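Solute-binding periplasmic protein of iron/siderophore ABC transporter (Yersinia pestis, PDB 6B2X) probably binds an iron-siderophore complex in the periplasm and delivers it to the cognate ABC transporter for import. Local coordinates at residues I132-L137 and V160-R165; I275-G280 and K348-E353. One frame throughout, in Å; residues are numbered along the deposited sequence.

In the fold
The two contacts illustrate complementary ways of building an alpha/beta lobe. Contact 1 (132-137 with 160-165) joins neighbouring strands at the edge of a parallel sheet; contact 2 (275-280 with 348-353) lays the end of a helix on a central strand of a second, mixed sheet. They share no element and sit on opposite sides of the chain's centre, their centres about 29 Å apart. Both are buried, yet their chemistry differs. The strand pair is held by backbone hydrogen bonds, with side chains adding contacts on each face, and reaches a polar turn at its C-terminal end. The strand-helix pair is apolar, two isoleucines against two aromatic rings.

Contact 1 (I132-L137 and V160-R165); sequences IAIFGL and VFVDFR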
loop_
_atom_site.group_PDB
_atom_site.type_symbol
_atom_site.label_atom_id
_atom_site.label_comp_id
_atom_site.label_asym_id
_atom_site.label_seq_id
_atom_site.Cartn_x
_atom_site.Cartn_y
_atom_site.Cartn_z
ATOM N N ILE A 132 7.812 -4.300 21.671
ATOM C CA ILE A 132 7.287 -3.103 21.027
ATOM C C ILE A 132 6.052 -3.500 20.227
ATOM O O ILE A 132 5.850 -4.667 19.902
ATOM C CB ILE A 132 8.386 -2.446 20.149
ATOM C CG1 ILE A 132 8.088 -0.964 19.919
ATOM C CG2 ILE A 132 8.571 -3.208 18.844
ATOM C CD1 ILE A 132 9.222 -0.218 19.238
ATOM N N ALA A 133 5.201 -2.523 19.927
ATOM C CA ALA A 133 4.031 -2.751 19.095
ATOM C C ALA A 133 3.945 -1.640 18.067
ATOM O O ALA A 133 4.258 -0.484 18.367
ATOM C CB ALA A 133 2.744 -2.804 19.929
ATOM N N ILE A 134 3.526 -1.991 16.856
ATOM C CA ILE A 134 3.394 -1.036 15.768
ATOM C C ILE A 134 1.930 -0.945 15.379
ATOM O O ILE A 134 1.275 -1.970 15.150
ATOM C CB ILE A 134 4.227 -1.439 14.544
ATOM C CG1 ILE A 134 5.675 -1.743 14.931
ATOM C CG2 ILE A 134 4.104 -0.352 13.474
ATOM C CD1 ILE A 134 6.391 -0.592 15.612
ATOM N N PHE A 135 1.426 0.282 15.271
ATOM C CA PHE A 135 0.079 0.547 14.790
ATOM C C PHE A 135 0.134 1.583 13.667
ATOM O O PHE A 135 1.095 2.356 13.545
ATOM C CB PHE A 135 -0.850 1.044 15.936
ATOM C CG PHE A 135 -1.222 -0.021 16.940
ATOM C CD1 PHE A 135 -0.295 -0.468 17.874
ATOM C CD2 PHE A 135 -2.494 -0.587 16.939
ATOM C CE1 PHE A 135 -0.623 -1.456 18.793
ATOM C CE2 PHE A 135 -2.839 -1.575 17.859
ATOM C CZ PHE A 135 -1.909 -2.011 18.789
ATOM N N GLY A 136 -0.920 1.600 12.855
ATOM C CA GLY A 136 -1.139 2.660 11.891
ATOM C C GLY A 136 -2.045 3.744 12.457
ATOM O O GLY A 136 -2.888 3.491 13.314
ATOM N N LEU A 137 -1.852 4.969 11.985
ATOM C CA LEU A 137 -2.793 6.024 12.328
ATOM C C LEU A 137 -4.141 5.704 11.717
ATOM O O LEU A 137 -4.231 5.213 10.592
ATOM C CB LEU A 137 -2.312 7.377 11.821
ATOM C CG LEU A 137 -1.440 8.215 12.751
ATOM C CD1 LEU A 137 -1.027 9.503 12.045
ATOM C CD2 LEU A 137 -2.152 8.520 14.060
ATOM N N VAL A 160 4.242 2.452 18.832
ATOM C CA VAL A 160 4.738 3.405 17.842
ATOM C C VAL A 160 3.735 3.468 16.698
ATOM O O VAL A 160 3.383 2.433 16.115
ATOM C CB VAL A 160 6.139 3.018 17.341
ATOM C CG1 VAL A 160 6.465 3.727 16.053
ATOM C CG2 VAL A 160 7.173 3.357 18.404
ATOM N N PHE A 161 3.262 4.671 16.388
ATOM C CA PHE A 161 2.314 4.891 15.300
ATOM C C PHE A 161 3.036 5.312 14.025
ATOM O O PHE A 161 3.912 6.184 14.054
ATOM C CB PHE A 161 1.280 5.952 15.671
ATOM C CG PHE A 161 0.144 5.439 16.524
ATOM C CD1 PHE A 161 -1.032 4.997 15.945
ATOM C CD2 PHE A 161 0.248 5.439 17.914
ATOM C CE1 PHE A 161 -2.099 4.546 16.745
ATOM C CE2 PHE A 161 -0.797 4.989 18.714
ATOM C CZ PHE A 161 -1.975 4.543 18.134
ATOM N N VAL A 162 2.677 4.671 12.913
ATOM C CA VAL A 162 3.174 5.008 11.592
ATOM C C VAL A 162 1.968 5.338 10.728
ATOM O O VAL A 162 0.819 5.229 11.156
ATOM C CB VAL A 162 3.983 3.875 10.955
ATOM C CG1 VAL A 162 5.144 3.494 11.843
ATOM C CG2 VAL A 162 3.041 2.674 10.705
ATOM N N ASP A 163 2.243 5.745 9.494
ATOM C CA ASP A 163 1.147 6.046 8.585
ATOM C C ASP A 163 1.624 5.967 7.154
ATOM O O ASP A 163 2.466 6.773 6.730
ATOM C CB ASP A 163 0.548 7.411 8.837
ATOM C CG ASP A 163 -0.445 7.791 7.751
ATOM O OD1 ASP A 163 -1.431 7.040 7.602
ATOM O OD2 ASP A 163 -0.240 8.807 7.032
ATOM N N PHE A 164 1.040 5.036 6.403
ATOM C CA PHE A 164 1.181 5.011 4.961
ATOM C C PHE A 164 -0.144 5.277 4.253
ATOM O O PHE A 164 -0.193 5.247 3.019
ATOM C CB PHE A 164 1.785 3.667 4.529
ATOM C CG PHE A 164 3.036 3.278 5.312
ATOM C CD1 PHE A 164 4.270 3.866 5.031
ATOM C CD2 PHE A 164 2.972 2.331 6.329
ATOM C CE1 PHE A 164 5.412 3.506 5.751
ATOM C CE2 PHE A 164 4.103 1.977 7.055
ATOM C CZ PHE A 164 5.328 2.567 6.769
ATOM N N ARG A 165 -1.212 5.561 4.994
ATOM C CA ARG A 165 -2.550 5.608 4.411
ATOM C C ARG A 165 -3.112 7.015 4.305
ATOM O O ARG A 165 -3.696 7.370 3.277
ATOM C CB ARG A 165 -3.529 4.739 5.216
ATOM C CG ARG A 165 -4.827 4.405 4.464
ATOM C CD ARG A 165 -5.796 3.620 5.348
ATOM N NE ARG A 165 -6.066 4.364 6.574
ATOM C CZ ARG A 165 -5.857 3.891 7.797
ATOM N NH1 ARG A 165 -5.390 2.660 7.970
ATOM N NH2 ARG A 165 -6.119 4.651 8.851
HETATM O O HOH W 1 -2.376 4.919 9.037
#
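F135 is paired through both its backbone N and its O: F135 N donates to V160 O, and F135 O accepts from V162 N at 2.9 Å. V160 N donates to A133 O, and L137 N to V162 O (2.8 Å). This is the staggered pattern of parallel strands, whose short segments run at 33° to each other. On one face I134 and V160 lie side by side, I134 CD1 being 4.0 Å from V160 CB; I134 packs against L179 and V160 against L178, both of helix 168-182. On the other face F161 CG is anti to its carbonyl carbon (chi1 -81°), which sets the ring beside F135 and G136. F135 CB rests over it in a CH-pi contact, 4.2 Å from the centroid, while G136 O lies at its edge, 3.6 Å from F161 CD1. L137 and F161 side chains cross at about a right angle. Beyond the strand D163 OD1 accepts from R165 N in an Asx turn, and D163 OD2 takes N171 ND2 and S167 N, tying the turn to the start of helix 168-182. Helix 147-154, between the two strands in the chain and packed on F135, completes a beta-alpha-beta crossover between adjacent parallel strands at the sheet edge.

Contact 2 (I275-G280 and K348-E353); sequences IYIASG and KWFYPE
Strand 275-280 has its S279 OG gripped by both H331 ND1 and R223 N, but it meets helix 340-350 two and four residues earlier, through I277 and I275, where the exchange with W349 and F350 is wholly apolar. I277 touches both rings. Its CG1 is anti to its own carbonyl carbon (chi1 -64°) and its chain runs on extended, which carries CD1 to the edges of two rings at once. I277 CD1 lies 3.6 Å from F350 CE1, in the plane of the phenyl ring, and 3.8 Å from W349 CE3, at the rim of the indole. The I277 and F350 side chains cross at about a right angle, and CD1 meets the phenyl ring at its edge. I275 CG2 comes within 3.9 Å of F350 CE1, oblique to the ring, while I275 CD1 stands 4.2 Å from W349 O, near the last turn of the helix. Each aromatic also reaches a neighbouring strand. F350 touches V218 of strand 217-221; W349 stacks on Y327 of strand 326-330 and touches W381 farther across the sheet. The arrangement is the helix-on-sheet packing of an alpha/beta lobe, in which aromatic side chains from the last turn of a helix pack against isoleucines on one face of a mixed sheet.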
loop_
_atom_site.group_PDB
_atom_site.type_symbol
_atom_site.label_atom_id
_atom_site.label_comp_id
_atom_site.label_asym_id
_atom_site.label_seq_id
_atom_site.Cartn_x
_atom_site.Cartn_y
_atom_site.Cartn_z
ATOM N N ILE A 275 -7.718 9.468 -18.141
ATOM C CA ILE A 275 -7.190 8.190 -17.669
ATOM C C ILE A 275 -8.154 7.577 -16.654
ATOM O O ILE A 275 -8.688 8.275 -15.781
ATOM C CB ILE A 275 -5.784 8.355 -17.049
ATOM C CG1 ILE A 275 -4.920 9.285 -17.904
ATOM C CG2 ILE A 275 -5.099 7.001 -16.878
ATOM C CD1 ILE A 275 -4.391 8.642 -19.191
ATOM N N TYR A 276 -8.386 6.268 -16.784
ATOM C CA TYR A 276 -9.185 5.492 -15.841
ATOM C C TYR A 276 -8.303 4.487 -15.105
ATOM O O TYR A 276 -7.413 3.864 -15.706
ATOM C CB TYR A 276 -10.323 4.735 -16.530
ATOM C CG TYR A 276 -11.102 3.914 -15.530
ATOM C CD1 TYR A 276 -12.095 4.498 -14.751
ATOM C CD2 TYR A 276 -10.804 2.576 -15.311
ATOM C CE1 TYR A 276 -12.802 3.761 -13.809
ATOM C CE2 TYR A 276 -11.503 1.831 -14.367
ATOM C CZ TYR A 276 -12.503 2.429 -13.620
ATOM O OH TYR A 276 -13.198 1.694 -12.668
ATOM N N ILE A 277 -8.573 4.319 -13.805
ATOM C CA ILE A 277 -7.734 3.513 -12.918
ATOM C C ILE A 277 -8.602 2.862 -11.855
ATOM O O ILE A 277 -9.272 3.557 -11.089
ATOM C CB ILE A 277 -6.631 4.349 -12.233
ATOM C CG1 ILE A 277 -5.631 4.937 -13.243
ATOM C CG2 ILE A 277 -5.909 3.479 -11.189
ATOM C CD1 ILE A 277 -4.464 5.720 -12.591
ATOM N N ALA A 278 -8.593 1.530 -11.789
ATOM C CA ALA A 278 -9.339 0.784 -10.781
ATOM C C ALA A 278 -8.376 0.029 -9.870
ATOM O O ALA A 278 -7.343 -0.480 -10.320
ATOM C CB ALA A 278 -10.308 -0.199 -11.434
ATOM N N SER A 279 -8.707 -0.043 -8.588
ATOM C CA SER A 279 -7.854 -0.731 -7.637
ATOM C C SER A 279 -8.579 -1.942 -7.071
ATOM O O SER A 279 -9.794 -1.914 -6.851
ATOM C CB SER A 279 -7.401 0.194 -6.503
ATOM O OG SER A 279 -8.265 0.120 -5.378
ATOM N N GLY A 280 -7.820 -2.998 -6.831
ATOM C CA GLY A 280 -8.358 -4.178 -6.189
ATOM C C GLY A 280 -7.241 -5.151 -5.911
ATOM O O GLY A 280 -6.146 -5.038 -6.464
ATOM N N LYS A 348 4.017 6.470 -15.707
ATOM C CA LYS A 348 4.157 5.851 -17.024
ATOM C C LYS A 348 2.829 5.773 -17.780
ATOM O O LYS A 348 2.816 5.840 -19.013
ATOM C CB LYS A 348 4.769 4.452 -16.886
ATOM C CG LYS A 348 4.914 3.708 -18.192
ATOM C CD LYS A 348 5.117 2.208 -18.012
ATOM C CE LYS A 348 6.227 1.721 -18.928
ATOM N NZ LYS A 348 7.367 2.675 -18.916
ATOM N N TRP A 349 1.703 5.634 -17.082
ATOM C CA TRP A 349 0.425 5.681 -17.782
ATOM C C TRP A 349 0.075 7.111 -18.198
ATOM O O TRP A 349 -0.426 7.341 -19.307
ATOM C CB TRP A 349 -0.689 5.102 -16.908
ATOM C CG TRP A 349 -0.537 3.645 -16.534
ATOM C CD1 TRP A 349 0.165 2.684 -17.207
ATOM C CD2 TRP A 349 -1.099 3.004 -15.382
ATOM N NE1 TRP A 349 0.060 1.476 -16.549
ATOM C CE2 TRP A 349 -0.702 1.649 -15.423
ATOM C CE3 TRP A 349 -1.885 3.449 -14.314
ATOM C CZ2 TRP A 349 -1.068 0.736 -14.439
ATOM C CZ3 TRP A 349 -2.251 2.545 -13.342
ATOM C CH2 TRP A 349 -1.841 1.194 -13.410
ATOM N N PHE A 350 0.329 8.083 -17.318
ATOM C CA PHE A 350 -0.095 9.455 -17.565
ATOM C C PHE A 350 0.740 10.096 -18.669
ATOM O O PHE A 350 0.218 10.838 -19.503
ATOM C CB PHE A 350 -0.004 10.286 -16.275
ATOM C CG PHE A 350 -0.930 9.833 -15.157
ATOM C CD1 PHE A 350 -1.732 8.703 -15.283
ATOM C CD2 PHE A 350 -0.989 10.551 -13.978
ATOM C CE1 PHE A 350 -2.572 8.296 -14.244
ATOM C CE2 PHE A 350 -1.827 10.162 -12.945
ATOM C CZ PHE A 350 -2.616 9.030 -13.071
ATOM N N TYR A 351 2.034 9.817 -18.697
ATOM C CA TYR A 351 2.938 10.370 -19.701
ATOM C C TYR A 351 3.762 9.228 -20.279
ATOM O O TYR A 351 4.947 9.079 -19.961
ATOM C CB TYR A 351 3.796 11.477 -19.095
ATOM C CG TYR A 351 2.966 12.532 -18.373
ATOM C CD1 TYR A 351 2.671 12.415 -17.021
ATOM C CD2 TYR A 351 2.460 13.636 -19.057
ATOM C CE1 TYR A 351 1.900 13.374 -16.366
ATOM C CE2 TYR A 351 1.697 14.604 -18.412
ATOM C CZ TYR A 351 1.419 14.472 -17.068
ATOM O OH TYR A 351 0.658 15.438 -16.433
ATOM N N PRO A 352 3.163 8.410 -21.155
ATOM C CA PRO A 352 3.892 7.242 -21.693
ATOM C C PRO A 352 5.180 7.590 -22.416
ATOM O O PRO A 352 6.229 6.987 -22.139
ATOM C CB PRO A 352 2.862 6.607 -22.639
ATOM C CG PRO A 352 1.529 7.103 -22.153
ATOM C CD PRO A 352 1.782 8.484 -21.666
ATOM N N GLU A 353 5.133 8.542 -23.353
ATOM C CA GLU A 353 6.330 8.860 -24.122
ATOM C C GLU A 353 7.434 9.396 -23.230
ATOM O O GLU A 353 8.611 9.111 -23.471
ATOM C CB GLU A 353 6.015 9.868 -25.228
ATOM C CG GLU A 353 4.551 9.896 -25.668
ATOM C CD GLU A 353 4.134 8.661 -26.458
ATOM O OE1 GLU A 353 2.914 8.389 -26.511
ATOM O OE2 GLU A 353 5.016 7.969 -27.030
#